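Local structure of diacylglycerol kinase (Bacillus anthracis, 3S40) at residues A[6-17]-A[38-47]; A[99-107]-A[203-211]. The protein probably transfers a phosphate from ATP to diacylglycerol, giving phosphatidic acid. All coordinates share one frame; numbering follows the deposited sequence.

Contact 1: residues A[6-17]-A[38-47]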
ATOM      1  N   THR A   6       4.098  26.432   8.793  1.00 85.98           N
ATOM      2  CA  THR A   6       3.863  25.033   8.462  1.00 69.49           C
ATOM      3  C   THR A   6       4.697  24.083   9.323  1.00 60.82           C
ATOM      4  O   THR A   6       5.709  24.476   9.897  1.00 67.79           O
ATOM      5  CB  THR A   6       4.128  24.781   6.954  1.00 54.55           C
ATOM      6  OG1 THR A   6       4.538  23.428   6.747  1.00 43.95           O
ATOM      7  CG2 THR A   6       5.222  25.723   6.417  1.00 52.44           C
ATOM      8  N   LYS A   7       4.263  22.832   9.428  1.00 45.90           N
ATOM      9  CA  LYS A   7       5.041  21.835  10.144  1.00 40.22           C
ATOM     10  C   LYS A   7       6.078  21.150   9.241  1.00 34.88           C
ATOM     11  O   LYS A   7       6.729  20.192   9.654  1.00 31.88           O
ATOM     12  CB  LYS A   7       4.114  20.792  10.783  1.00 49.30           C
ATOM     13  CG  LYS A   7       3.578  19.756   9.818  1.00 51.92           C
ATOM     14  CD  LYS A   7       2.626  18.784  10.521  1.00 59.89           C
ATOM     15  CE  LYS A   7       1.352  19.479  10.975  1.00 55.59           C
ATOM     16  NZ  LYS A   7       0.250  18.522  11.315  1.00 49.04           N
ATOM     17  N   PHE A   8       6.217  21.629   8.010  1.00 28.22           N
ATOM     18  CA  PHE A   8       7.174  21.055   7.072  1.00 28.48           C
ATOM     19  C   PHE A   8       8.080  22.137   6.503  1.00 32.69           C
ATOM     20  O   PHE A   8       7.710  22.827   5.563  1.00 28.75           O
ATOM     21  CB  PHE A   8       6.457  20.355   5.921  1.00 26.33           C
ATOM     22  CG  PHE A   8       5.506  19.288   6.363  1.00 19.97           C
ATOM     23  CD1 PHE A   8       5.966  18.176   7.057  1.00 21.53           C
ATOM     24  CD2 PHE A   8       4.155  19.392   6.071  1.00 25.85           C
ATOM     25  CE1 PHE A   8       5.082  17.180   7.476  1.00 23.49           C
ATOM     26  CE2 PHE A   8       3.255  18.391   6.480  1.00 31.17           C
ATOM     27  CZ  PHE A   8       3.722  17.293   7.180  1.00 24.08           C
ATOM     28  N   GLU A   9       9.275  22.262   7.067  1.00 21.46           N
ATOM     29  CA  GLU A   9      10.172  23.352   6.706  1.00 37.62           C
ATOM     30  C   GLU A   9      10.722  23.133   5.297  1.00 31.13           C
ATOM     31  O   GLU A   9      10.772  24.052   4.497  1.00 26.37           O
ATOM     32  CB  GLU A   9      11.308  23.426   7.712  1.00 45.14           C
ATOM     33  CG  GLU A   9      11.922  24.796   7.851  1.00 61.63           C
ATOM     34  CD  GLU A   9      13.028  24.813   8.888  1.00 77.06           C
ATOM     35  OE1 GLU A   9      14.200  24.579   8.511  1.00 79.58           O
ATOM     36  OE2 GLU A   9      12.720  25.045  10.079  1.00 78.93           O
ATOM     37  N   LYS A  10      11.112  21.897   4.996  1.00 28.62           N
ATOM     38  CA  LYS A  10      11.598  21.554   3.670  1.00 24.97           C
ATOM     39  C   LYS A  10      10.817  20.392   3.086  1.00 24.83           C
ATOM     40  O   LYS A  10      10.542  19.373   3.757  1.00 18.80           O
ATOM     41  CB  LYS A  10      13.095  21.243   3.700  1.00 26.89           C
ATOM     42  CG  LYS A  10      13.926  22.435   4.140  1.00 30.59           C
ATOM     43  CD  LYS A  10      15.233  22.000   4.736  1.00 32.42           C
ATOM     44  CE  LYS A  10      16.315  21.914   3.696  1.00 48.94           C
ATOM     45  NZ  LYS A  10      17.575  22.526   4.220  1.00 51.38           N
ATOM     46  N   VAL A  11      10.457  20.568   1.828  1.00 13.80           N
ATOM     47  CA  VAL A  11       9.630  19.616   1.092  1.00 12.34           C
ATOM     48  C   VAL A  11      10.346  19.186  -0.189  1.00 22.99           C
ATOM     49  O   VAL A  11      10.942  20.011  -0.904  1.00 18.11           O
ATOM     50  CB  VAL A  11       8.245  20.233   0.743  1.00 15.40           C
ATOM     51  CG1 VAL A  11       7.378  19.245  -0.040  1.00 10.84           C
ATOM     52  CG2 VAL A  11       7.528  20.735   2.012  1.00 17.12           C
ATOM     53  N   LEU A  12      10.294  17.887  -0.456  1.00 16.90           N
ATOM     54  CA  LEU A  12      10.666  17.317  -1.746  1.00 20.39           C
ATOM     55  C   LEU A  12       9.444  16.778  -2.483  1.00 22.08           C
ATOM     56  O   LEU A  12       8.666  16.006  -1.918  1.00 20.76           O
ATOM     57  CB  LEU A  12      11.636  16.161  -1.539  1.00 17.04           C
ATOM     58  CG  LEU A  12      11.900  15.290  -2.776  1.00 17.03           C
ATOM     59  CD1 LEU A  12      12.564  16.090  -3.908  1.00 28.28           C
ATOM     60  CD2 LEU A  12      12.723  14.077  -2.386  1.00 16.05           C
ATOM     61  N   LEU A  13       9.290  17.168  -3.748  1.00 15.91           N
ATOM     62  CA  LEU A  13       8.302  16.576  -4.645  1.00 14.52           C
ATOM     63  C   LEU A  13       9.005  15.738  -5.710  1.00 23.11           C
ATOM     64  O   LEU A  13       9.817  16.251  -6.496  1.00 17.78           O
ATOM     65  CB  LEU A  13       7.442  17.673  -5.321  1.00 17.38           C
ATOM     66  CG  LEU A  13       6.520  17.225  -6.469  1.00 24.75           C
ATOM     67  CD1 LEU A  13       5.404  16.317  -5.931  1.00 20.24           C
ATOM     68  CD2 LEU A  13       5.885  18.388  -7.248  1.00 15.54           C
ATOM     69  N   ILE A  14       8.710  14.445  -5.727  1.00 18.21           N
ATOM     70  CA  ILE A  14       9.246  13.550  -6.759  1.00 17.71           C
ATOM     71  C   ILE A  14       8.200  13.391  -7.834  1.00 22.90           C
ATOM     72  O   ILE A  14       7.059  13.035  -7.547  1.00 20.05           O
ATOM     73  CB  ILE A  14       9.619  12.159  -6.197  1.00 16.50           C
ATOM     74  CG1 ILE A  14      10.718  12.310  -5.142  1.00 17.44           C
ATOM     75  CG2 ILE A  14      10.065  11.195  -7.339  1.00 12.94           C
ATOM     76  CD1 ILE A  14      10.912  11.089  -4.234  1.00 22.16           C
ATOM     77  N   VAL A  15       8.588  13.667  -9.073  1.00 22.40           N
ATOM     78  CA  VAL A  15       7.669  13.600 -10.203  1.00 26.93           C
ATOM     79  C   VAL A  15       8.072  12.524 -11.195  1.00 23.78           C
ATOM     80  O   VAL A  15       9.180  12.556 -11.729  1.00 28.50           O
ATOM     81  CB  VAL A  15       7.639  14.931 -10.974  1.00 27.09           C
ATOM     82  CG1 VAL A  15       6.877  14.766 -12.292  1.00 29.87           C
ATOM     83  CG2 VAL A  15       7.023  16.033 -10.103  1.00 25.68           C
ATOM     84  N   ASN A  16       7.168  11.581 -11.437  1.00 23.28           N
ATOM     85  CA  ASN A  16       7.296  10.655 -12.562  1.00 24.45           C
ATOM     86  C   ASN A  16       6.672  11.311 -13.789  1.00 29.41           C
ATOM     87  O   ASN A  16       5.449  11.468 -13.859  1.00 31.49           O
ATOM     88  CB  ASN A  16       6.594   9.329 -12.241  1.00 32.11           C
ATOM     89  CG  ASN A  16       6.659   8.335 -13.391  1.00 42.39           C
ATOM     90  OD1 ASN A  16       7.222   8.620 -14.441  1.00 37.74           O
ATOM     91  ND2 ASN A  16       6.088   7.155 -13.186  1.00 37.52           N
ATOM     92  N   PRO A  17       7.515  11.711 -14.760  1.00 38.12           N
ATOM     93  CA  PRO A  17       7.053  12.505 -15.904  1.00 39.63           C
ATOM     94  C   PRO A  17       6.046  11.734 -16.739  1.00 34.82           C
ATOM     95  O   PRO A  17       5.237  12.331 -17.448  1.00 39.33           O
ATOM     96  CB  PRO A  17       8.342  12.754 -16.708  1.00 41.58           C
ATOM     97  CG  PRO A  17       9.466  12.475 -15.761  1.00 39.76           C
ATOM     98  CD  PRO A  17       8.954  11.410 -14.841  1.00 36.39           C
ATOM     99  N   ALA A  38       2.287  27.037  -0.634  1.00 32.44           N
ATOM    100  CA  ALA A  38       2.155  26.616   0.755  1.00 29.75           C
ATOM    101  C   ALA A  38       3.508  26.402   1.409  1.00 26.23           C
ATOM    102  O   ALA A  38       3.682  26.732   2.571  1.00 25.33           O
ATOM    103  CB  ALA A  38       1.306  25.344   0.861  1.00 25.23           C
ATOM    104  N   PHE A  39       4.468  25.869   0.654  1.00 22.41           N
ATOM    105  CA  PHE A  39       5.765  25.491   1.227  1.00 25.84           C
ATOM    106  C   PHE A  39       6.937  26.352   0.719  1.00 30.98           C
ATOM    107  O   PHE A  39       7.394  26.183  -0.400  1.00 23.99           O
ATOM    108  CB  PHE A  39       6.033  24.009   0.943  1.00 21.66           C
ATOM    109  CG  PHE A  39       4.894  23.095   1.339  1.00 22.34           C
ATOM    110  CD1 PHE A  39       4.448  23.044   2.659  1.00 24.18           C
ATOM    111  CD2 PHE A  39       4.283  22.282   0.401  1.00 17.10           C
ATOM    112  CE1 PHE A  39       3.410  22.195   3.032  1.00 25.54           C
ATOM    113  CE2 PHE A  39       3.245  21.433   0.760  1.00 30.35           C
ATOM    114  CZ  PHE A  39       2.805  21.389   2.092  1.00 23.57           C
ATOM    115  N   PRO A  40       7.454  27.250   1.559  1.00 33.43           N
ATOM    116  CA  PRO A  40       8.456  28.224   1.108  1.00 30.92           C
ATOM    117  C   PRO A  40       9.819  27.628   0.702  1.00 31.78           C
ATOM    118  O   PRO A  40      10.664  28.370   0.200  1.00 29.37           O
ATOM    119  CB  PRO A  40       8.617  29.137   2.326  1.00 37.96           C
ATOM    120  CG  PRO A  40       8.321  28.252   3.477  1.00 41.37           C
ATOM    121  CD  PRO A  40       7.216  27.339   3.007  1.00 34.11           C
ATOM    122  N   ASP A  41      10.035  26.336   0.919  1.00 24.28           N
ATOM    123  CA  ASP A  41      11.249  25.659   0.448  1.00 24.24           C
ATOM    124  C   ASP A  41      10.874  24.318  -0.143  1.00 30.76           C
ATOM    125  O   ASP A  41      10.667  23.333   0.575  1.00 25.74           O
ATOM    126  CB  ASP A  41      12.252  25.468   1.588  1.00 24.73           C
ATOM    127  CG  ASP A  41      13.566  24.819   1.136  1.00 26.94           C
ATOM    128  OD1 ASP A  41      13.605  24.087   0.121  1.00 28.71           O
ATOM    129  OD2 ASP A  41      14.583  25.017   1.830  1.00 30.48           O
ATOM    130  N   LEU A  42      10.813  24.283  -1.462  1.00 24.03           N
ATOM    131  CA  LEU A  42      10.255  23.153  -2.169  1.00 14.14           C
ATOM    132  C   LEU A  42      11.207  22.701  -3.269  1.00 22.73           C
ATOM    133  O   LEU A  42      11.618  23.482  -4.112  1.00 24.93           O
ATOM    134  CB  LEU A  42       8.906  23.546  -2.765  1.00 18.14           C
ATOM    135  CG  LEU A  42       8.234  22.556  -3.721  1.00 28.83           C
ATOM    136  CD1 LEU A  42       7.947  21.253  -2.988  1.00 26.39           C
ATOM    137  CD2 LEU A  42       6.932  23.147  -4.314  1.00 15.91           C
ATOM    138  N   HIS A  43      11.550  21.430  -3.262  1.00 24.86           N
ATOM    139  CA  HIS A  43      12.515  20.926  -4.206  1.00 22.51           C
ATOM    140  C   HIS A  43      11.807  19.905  -5.084  1.00 26.81           C
ATOM    141  O   HIS A  43      11.133  18.984  -4.590  1.00 23.48           O
ATOM    142  CB  HIS A  43      13.706  20.306  -3.452  1.00 22.31           C
ATOM    143  CG  HIS A  43      14.905  20.064  -4.315  1.00 29.14           C
ATOM    144  ND1 HIS A  43      16.151  19.795  -3.800  1.00 39.66           N
ATOM    145  CD2 HIS A  43      15.050  20.079  -5.662  1.00 31.83           C
ATOM    146  CE1 HIS A  43      17.011  19.644  -4.791  1.00 39.70           C
ATOM    147  NE2 HIS A  43      16.367  19.809  -5.932  1.00 35.12           N
ATOM    148  N   ILE A  44      11.921  20.085  -6.389  1.00 15.40           N
ATOM    149  CA  ILE A  44      11.207  19.238  -7.332  1.00 14.17           C
ATOM    150  C   ILE A  44      12.173  18.474  -8.206  1.00 27.42           C
ATOM    151  O   ILE A  44      13.019  19.079  -8.862  1.00 25.77           O
ATOM    152  CB  ILE A  44      10.300  20.061  -8.227  1.00 18.99           C
ATOM    153  CG1 ILE A  44       9.360  20.918  -7.395  1.00 23.31           C
ATOM    154  CG2 ILE A  44       9.509  19.161  -9.170  1.00 19.03           C
ATOM    155  CD1 ILE A  44       8.412  21.769  -8.255  1.00 23.43           C
ATOM    156  N   LEU A  45      12.037  17.149  -8.224  1.00 17.41           N
ATOM    157  CA  LEU A  45      12.921  16.295  -9.014  1.00 19.84           C
ATOM    158  C   LEU A  45      12.122  15.368  -9.896  1.00 23.54           C
ATOM    159  O   LEU A  45      11.202  14.696  -9.426  1.00 24.77           O
ATOM    160  CB  LEU A  45      13.814  15.442  -8.102  1.00 22.18           C
ATOM    161  CG  LEU A  45      14.778  16.133  -7.136  1.00 29.45           C
ATOM    162  CD1 LEU A  45      15.470  15.066  -6.269  1.00 30.27           C
ATOM    163  CD2 LEU A  45      15.821  16.995  -7.885  1.00 23.61           C
ATOM    164  N   HIS A  46      12.474  15.305 -11.174  1.00 22.57           N
ATOM    165  CA  HIS A  46      11.842  14.329 -12.049  1.00 28.92           C
ATOM    166  C   HIS A  46      12.607  13.022 -11.962  1.00 24.96           C
ATOM    167  O   HIS A  46      13.820  13.043 -11.834  1.00 21.51           O
ATOM    168  CB  HIS A  46      11.842  14.820 -13.488  1.00 30.65           C
ATOM    169  CG  HIS A  46      11.147  16.130 -13.683  1.00 28.54           C
ATOM    170  ND1 HIS A  46      10.886  16.652 -14.934  1.00 29.16           N
ATOM    171  CD2 HIS A  46      10.657  17.022 -12.790  1.00 30.82           C
ATOM    172  CE1 HIS A  46      10.270  17.812 -14.800  1.00 32.22           C
ATOM    173  NE2 HIS A  46      10.113  18.057 -13.510  1.00 29.09           N
ATOM    174  N   THR A  47      11.908  11.886 -11.997  1.00 25.41           N
ATOM    175  CA  THR A  47      12.588  10.596 -12.159  1.00 26.43           C
ATOM    176  C   THR A  47      12.980  10.436 -13.627  1.00 28.02           C
ATOM    177  O   THR A  47      12.375  11.050 -14.490  1.00 25.42           O
ATOM    178  CB  THR A  47      11.682   9.404 -11.789  1.00 26.83           C
ATOM    179  OG1 THR A  47      10.435   9.518 -12.492  1.00 25.67           O
ATOM    180  CG2 THR A  47      11.407   9.375 -10.274  1.00 27.28           C
TER
HETATM  181  O   HOH W   1       8.647  24.350   2.660  1.00 29.75           O
HETATM  182  O   HOH W   2      13.317  21.260  -0.012  1.00 23.07           O
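Val11 and Leu42 open a parallel pairing of strands 11-15 and 42-46 that runs on through Val15 and His46. The backbone bonds alternate: Val11 N donates to Asp41 O and Val11 O accepts from His43 N, then Leu13 and Val15 repeat the pattern. The ladder closes with Thr47 N to Val15 O at 2.8 Å. One water accepts from Asp41 N and lies close to Glu9 O; a second bridges Val11 O and Asp41 OD1.

Apolar contacts line both faces. Val11 CG2, anti to the carbonyl carbon, sits over one face of the Phe39 ring, displaced toward its rim and 4.0 Å from its centroid, a CH-pi contact; Ala38 CB covers the opposite face. Val11 CG1 meets Leu42 CD1 at 3.6 Å, and Val15 CG2 meets Ile44 CG2 at 4.1 Å. On the other face Leu12 CD1 touches Leu45 CD1 at 3.9 Å, the side chains crossing at about a right angle.

These strands and helix 24-38 form a beta-alpha-beta unit. Within the chain, strand 42-46 is an edge of the four-stranded parallel sheet, and strand 11-15 bonds onward to strand 66-71. Leu42 and Ile44 pack on helix 24-38, while Leu12 and Leu45 face helix 52-60.

Contact 2: residues A[99-107]-A[203-211]; sequences TCNDFSRTL and NGEYLGGIP
Asp102, in the first turn of helix 102-106, reaches across to the type I' beta turn from Leu207 to Ile210, which joins the short, weakly bonded strands 206-207 and 210-211. The helix belongs to the diacylglycerol kinase catalytic family region and the hairpin to the YegS-type beta-sandwich region, so the contact bridges the two. Followed outward, Asp102 CB lies 3.7 Å from Tyr206 O. The first torsion (chi1 -80°) turns CG anti to the carbonyl carbon, bringing Asp102 CG to 3.3 Å from Gly208 N. Asp102 OD2 accepts from Gly208 N at 2.9 Å, and Asp102 OD1 from Gly209 N at 2.8 Å. Both donors come from the syn side, slightly out of the carboxylate plane; two bonds on two different oxygens limit rotation of the group. Asp73 accepts from the backbone N of both Asn101 and Asp102, so the Asp73 carboxylate grips the backbone at the start of this helix.

Alongside, Arg105 CB packs over the centre of one face of the Tyr206 ring, 3.6 Å from the centroid and 12° off the ring normal, a CH-pi contact. Further out, the Arg105 chain runs extended to NE, and Gly209 O sits over one guanidinium face. That guanidinium is anchored in its own segment: NE donates almost straight, at 175°, to Cys100 O, which lies in the guanidinium plane. The sulfur of Cys100 rests against the Gly208-Gly209 peptide.

At the C-terminal end of the helix, Thr106 CG2 meets Glu205 CG, while Glu205 OE1 is bonded to Cys219 N. One water donates to both Thr106 O and Glu205 OE2. A different water sits 2.6 Å from Thr106 OG1, which also accepts from Glu205 N at 3.0 Å.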
ATOM      1  N   THR A  99      -3.290   4.296 -12.464  1.00 37.01           N
ATOM      2  CA  THR A  99      -4.697   3.957 -12.655  1.00 47.68           C
ATOM      3  C   THR A  99      -5.348   3.466 -11.352  1.00 43.67           C
ATOM      4  O   THR A  99      -6.481   3.833 -11.050  1.00 41.49           O
ATOM      5  CB  THR A  99      -4.895   2.942 -13.797  1.00 57.93           C
ATOM      6  OG1 THR A  99      -4.175   1.741 -13.505  1.00 67.04           O
ATOM      7  CG2 THR A  99      -4.389   3.527 -15.115  1.00 57.78           C
ATOM      8  N   CYS A 100      -4.628   2.665 -10.570  1.00 33.91           N
ATOM      9  CA  CYS A 100      -5.183   2.156  -9.311  1.00 30.62           C
ATOM     10  C   CYS A 100      -4.993   3.096  -8.133  1.00 27.50           C
ATOM     11  O   CYS A 100      -5.959   3.451  -7.456  1.00 31.93           O
ATOM     12  CB  CYS A 100      -4.628   0.774  -8.978  1.00 43.34           C
ATOM     13  SG  CYS A 100      -5.211  -0.490 -10.109  1.00 50.53           S
ATOM     14  N   ASN A 101      -3.747   3.470  -7.869  1.00 22.35           N
ATOM     15  CA  ASN A 101      -3.458   4.376  -6.772  1.00 26.55           C
ATOM     16  C   ASN A 101      -4.049   3.827  -5.461  1.00 25.09           C
ATOM     17  O   ASN A 101      -4.670   4.547  -4.679  1.00 26.69           O
ATOM     18  CB  ASN A 101      -4.009   5.751  -7.130  1.00 23.75           C
ATOM     19  CG  ASN A 101      -3.538   6.204  -8.502  1.00 27.21           C
ATOM     20  OD1 ASN A 101      -2.330   6.235  -8.767  1.00 26.46           O
ATOM     21  ND2 ASN A 101      -4.477   6.529  -9.390  1.00 20.73           N
ATOM     22  N   ASP A 102      -3.843   2.529  -5.245  1.00 26.33           N
ATOM     23  CA  ASP A 102      -4.413   1.824  -4.106  1.00 27.63           C
ATOM     24  C   ASP A 102      -4.107   2.478  -2.774  1.00 32.38           C
ATOM     25  O   ASP A 102      -5.012   2.707  -1.950  1.00 24.03           O
ATOM     26  CB  ASP A 102      -3.935   0.376  -4.095  1.00 34.01           C
ATOM     27  CG  ASP A 102      -4.716  -0.488  -5.062  1.00 34.91           C
ATOM     28  OD1 ASP A 102      -5.891  -0.145  -5.313  1.00 31.85           O
ATOM     29  OD2 ASP A 102      -4.161  -1.490  -5.564  1.00 39.49           O
ATOM     30  N   PHE A 103      -2.839   2.788  -2.533  1.00 18.43           N
ATOM     31  CA  PHE A 103      -2.568   3.381  -1.242  1.00 23.34           C
ATOM     32  C   PHE A 103      -3.071   4.817  -1.063  1.00 16.66           C
ATOM     33  O   PHE A 103      -3.462   5.207   0.045  1.00 23.58           O
ATOM     34  CB  PHE A 103      -1.125   3.202  -0.759  1.00 21.29           C
ATOM     35  CG  PHE A 103      -1.071   2.999   0.712  1.00 28.80           C
ATOM     36  CD1 PHE A 103      -1.354   1.752   1.249  1.00 28.40           C
ATOM     37  CD2 PHE A 103      -0.875   4.077   1.564  1.00 28.75           C
ATOM     38  CE1 PHE A 103      -1.377   1.558   2.616  1.00 29.38           C
ATOM     39  CE2 PHE A 103      -0.898   3.900   2.927  1.00 34.36           C
ATOM     40  CZ  PHE A 103      -1.153   2.638   3.461  1.00 36.82           C
ATOM     41  N   SER A 104      -3.084   5.588  -2.141  1.00 21.76           N
ATOM     42  CA  SER A 104      -3.641   6.924  -2.091  1.00 23.15           C
ATOM     43  C   SER A 104      -5.120   6.821  -1.733  1.00 18.32           C
ATOM     44  O   SER A 104      -5.646   7.615  -0.925  1.00 21.71           O
ATOM     45  CB  SER A 104      -3.397   7.695  -3.418  1.00 22.75           C
ATOM     46  OG  SER A 104      -4.415   7.459  -4.387  1.00 27.97           O
ATOM     47  N   ARG A 105      -5.803   5.823  -2.285  1.00 18.02           N
ATOM     48  CA  ARG A 105      -7.216   5.632  -1.918  1.00 23.09           C
ATOM     49  C   ARG A 105      -7.385   5.260  -0.454  1.00 24.72           C
ATOM     50  O   ARG A 105      -8.314   5.704   0.211  1.00 28.79           O
ATOM     51  CB  ARG A 105      -7.894   4.582  -2.796  1.00 28.11           C
ATOM     52  CG  ARG A 105      -8.072   5.040  -4.237  1.00 33.65           C
ATOM     53  CD  ARG A 105      -8.569   3.898  -5.096  1.00 49.79           C
ATOM     54  NE  ARG A 105      -8.275   4.124  -6.503  1.00 47.64           N
ATOM     55  CZ  ARG A 105      -9.109   4.723  -7.341  1.00 44.44           C
ATOM     56  NH1 ARG A 105      -8.757   4.891  -8.610  1.00 37.34           N
ATOM     57  NH2 ARG A 105     -10.291   5.152  -6.901  1.00 29.63           N
ATOM     58  N   THR A 106      -6.470   4.453   0.057  1.00 24.97           N
ATOM     59  CA  THR A 106      -6.539   4.059   1.455  1.00 25.41           C
ATOM     60  C   THR A 106      -6.542   5.309   2.361  1.00 22.74           C
ATOM     61  O   THR A 106      -7.258   5.374   3.372  1.00 22.78           O
ATOM     62  CB  THR A 106      -5.381   3.091   1.787  1.00 24.97           C
ATOM     63  OG1 THR A 106      -5.620   1.836   1.130  1.00 16.85           O
ATOM     64  CG2 THR A 106      -5.285   2.856   3.287  1.00 21.60           C
ATOM     65  N   LEU A 107      -5.774   6.317   1.953  1.00 17.74           N
ATOM     66  CA  LEU A 107      -5.608   7.564   2.714  1.00 24.37           C
ATOM     67  C   LEU A 107      -6.703   8.566   2.386  1.00 22.52           C
ATOM     68  O   LEU A 107      -6.719   9.677   2.925  1.00 23.01           O
ATOM     69  CB  LEU A 107      -4.228   8.194   2.443  1.00 15.17           C
ATOM     70  CG  LEU A 107      -3.028   7.297   2.779  1.00 20.92           C
ATOM     71  CD1 LEU A 107      -1.692   7.948   2.307  1.00 21.15           C
ATOM     72  CD2 LEU A 107      -2.969   6.956   4.261  1.00 20.15           C
ATOM     73  N   ASN A 203      -2.915  -5.171   4.352  1.00 26.98           N
ATOM     74  CA  ASN A 203      -2.651  -4.018   5.188  1.00 27.41           C
ATOM     75  C   ASN A 203      -3.390  -2.812   4.655  1.00 25.92           C
ATOM     76  O   ASN A 203      -3.933  -2.029   5.415  1.00 35.30           O
ATOM     77  CB  ASN A 203      -1.158  -3.698   5.233  1.00 26.55           C
ATOM     78  CG  ASN A 203      -0.832  -2.614   6.251  1.00 31.04           C
ATOM     79  OD1 ASN A 203      -1.240  -2.690   7.409  1.00 35.92           O
ATOM     80  ND2 ASN A 203      -0.114  -1.590   5.814  1.00 30.90           N
ATOM     81  N   GLY A 204      -3.393  -2.666   3.334  1.00 31.41           N
ATOM     82  CA  GLY A 204      -4.085  -1.575   2.678  1.00 23.93           C
ATOM     83  C   GLY A 204      -5.567  -1.844   2.494  1.00 25.66           C
ATOM     84  O   GLY A 204      -6.017  -2.989   2.478  1.00 24.79           O
ATOM     85  N   GLU A 205      -6.329  -0.772   2.328  1.00 30.90           N
ATOM     86  CA  GLU A 205      -7.783  -0.849   2.362  1.00 23.91           C
ATOM     87  C   GLU A 205      -8.372  -0.873   0.952  1.00 27.58           C
ATOM     88  O   GLU A 205      -9.576  -0.959   0.779  1.00 26.18           O
ATOM     89  CB  GLU A 205      -8.321   0.290   3.253  1.00 18.00           C
ATOM     90  CG  GLU A 205      -7.602   0.284   4.633  1.00 29.51           C
ATOM     91  CD  GLU A 205      -7.987   1.436   5.574  1.00 34.27           C
ATOM     92  OE1 GLU A 205      -7.213   1.736   6.519  1.00 36.07           O
ATOM     93  OE2 GLU A 205      -9.055   2.043   5.377  1.00 35.22           O
ATOM     94  N   TYR A 206      -7.495  -0.837  -0.055  1.00 18.22           N
ATOM     95  CA  TYR A 206      -7.914  -0.865  -1.445  1.00 26.31           C
ATOM     96  C   TYR A 206      -7.016  -1.798  -2.228  1.00 30.37           C
ATOM     97  O   TYR A 206      -5.833  -1.913  -1.938  1.00 29.91           O
ATOM     98  CB  TYR A 206      -7.840   0.538  -2.068  1.00 27.07           C
ATOM     99  CG  TYR A 206      -9.007   1.397  -1.697  1.00 31.08           C
ATOM    100  CD1 TYR A 206     -10.056   1.591  -2.587  1.00 25.83           C
ATOM    101  CD2 TYR A 206      -9.087   1.984  -0.441  1.00 19.82           C
ATOM    102  CE1 TYR A 206     -11.140   2.368  -2.249  1.00 30.83           C
ATOM    103  CE2 TYR A 206     -10.165   2.767  -0.103  1.00 17.34           C
ATOM    104  CZ  TYR A 206     -11.194   2.950  -1.000  1.00 29.81           C
ATOM    105  OH  TYR A 206     -12.278   3.736  -0.651  1.00 41.06           O
ATOM    106  N   LEU A 207      -7.579  -2.444  -3.238  1.00 37.89           N
ATOM    107  CA  LEU A 207      -6.816  -3.350  -4.088  1.00 36.62           C
ATOM    108  C   LEU A 207      -7.374  -3.284  -5.489  1.00 34.48           C
ATOM    109  O   LEU A 207      -8.562  -3.554  -5.694  1.00 36.52           O
ATOM    110  CB  LEU A 207      -6.951  -4.782  -3.572  1.00 42.92           C
ATOM    111  CG  LEU A 207      -5.853  -5.311  -2.661  1.00 57.79           C
ATOM    112  CD1 LEU A 207      -6.444  -6.074  -1.478  1.00 56.92           C
ATOM    113  CD2 LEU A 207      -4.909  -6.186  -3.481  1.00 65.38           C
ATOM    114  N   GLY A 208      -6.523  -2.938  -6.451  1.00 47.67           N
ATOM    115  CA  GLY A 208      -6.936  -2.841  -7.840  1.00 45.63           C
ATOM    116  C   GLY A 208      -7.888  -1.691  -8.081  1.00 42.42           C
ATOM    117  O   GLY A 208      -8.830  -1.804  -8.865  1.00 49.18           O
ATOM    118  N   GLY A 209      -7.651  -0.578  -7.397  1.00 33.42           N
ATOM    119  CA  GLY A 209      -8.464   0.610  -7.584  1.00 30.53           C
ATOM    120  C   GLY A 209      -9.787   0.598  -6.830  1.00 38.48           C
ATOM    121  O   GLY A 209     -10.495   1.612  -6.803  1.00 31.03           O
ATOM    122  N   ILE A 210     -10.127  -0.536  -6.214  1.00 28.43           N
ATOM    123  CA  ILE A 210     -11.390  -0.649  -5.476  1.00 30.36           C
ATOM    124  C   ILE A 210     -11.201  -1.139  -4.046  1.00 34.18           C
ATOM    125  O   ILE A 210     -10.158  -1.691  -3.694  1.00 33.56           O
ATOM    126  CB  ILE A 210     -12.383  -1.605  -6.178  1.00 32.84           C
ATOM    127  CG1 ILE A 210     -11.833  -3.035  -6.145  1.00 38.97           C
ATOM    128  CG2 ILE A 210     -12.687  -1.107  -7.600  1.00 32.01           C
ATOM    129  CD1 ILE A 210     -12.701  -4.068  -6.831  1.00 46.37           C
ATOM    130  N   PRO A 211     -12.232  -0.957  -3.212  1.00 34.74           N
ATOM    131  CA  PRO A 211     -12.097  -1.383  -1.821  1.00 36.04           C
ATOM    132  C   PRO A 211     -11.634  -2.839  -1.749  1.00 39.79           C
ATOM    133  O   PRO A 211     -12.073  -3.675  -2.534  1.00 32.83           O
ATOM    134  CB  PRO A 211     -13.516  -1.223  -1.269  1.00 32.64           C
ATOM    135  CG  PRO A 211     -14.119  -0.129  -2.132  1.00 31.70           C
ATOM    136  CD  PRO A 211     -13.558  -0.383  -3.500  1.00 28.79           C
TER
HETATM  137  O   HOH W   3     -10.651   6.650  -1.022  1.00 52.57           O
HETATM  138  O   HOH W   4      -9.499   3.866   3.145  1.00 36.04           O
HETATM  139  O   HOH W   5      -4.232   0.253  -0.419  1.00 38.37           O

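Contact 1 precedes contact 2 along the chain; their centres are about 24 Å apart and their nearest atoms about 10 Å. Contact 1 pairs neighbouring strands at one edge of the four-stranded parallel sheet, its centre about 22 Å from that of the chain; contact 2, about 7 Å from the chain centre, joins parts 96 residues apart. Strand 91-96, at the other edge of that sheet, leads into segment 99-107. Asn16, just after strand 11-15, hydrogen-bonds Lys18 N through OD1 and Thr75 through ND2; Asp73 bonds Asn101 and Asp102. Asp73 and Thr75 belong to a Gly-Gly-Asp-Gly-Thr motif associated with nucleotide binding in such lipid kinases, so both contacts probably reach the nucleotide site.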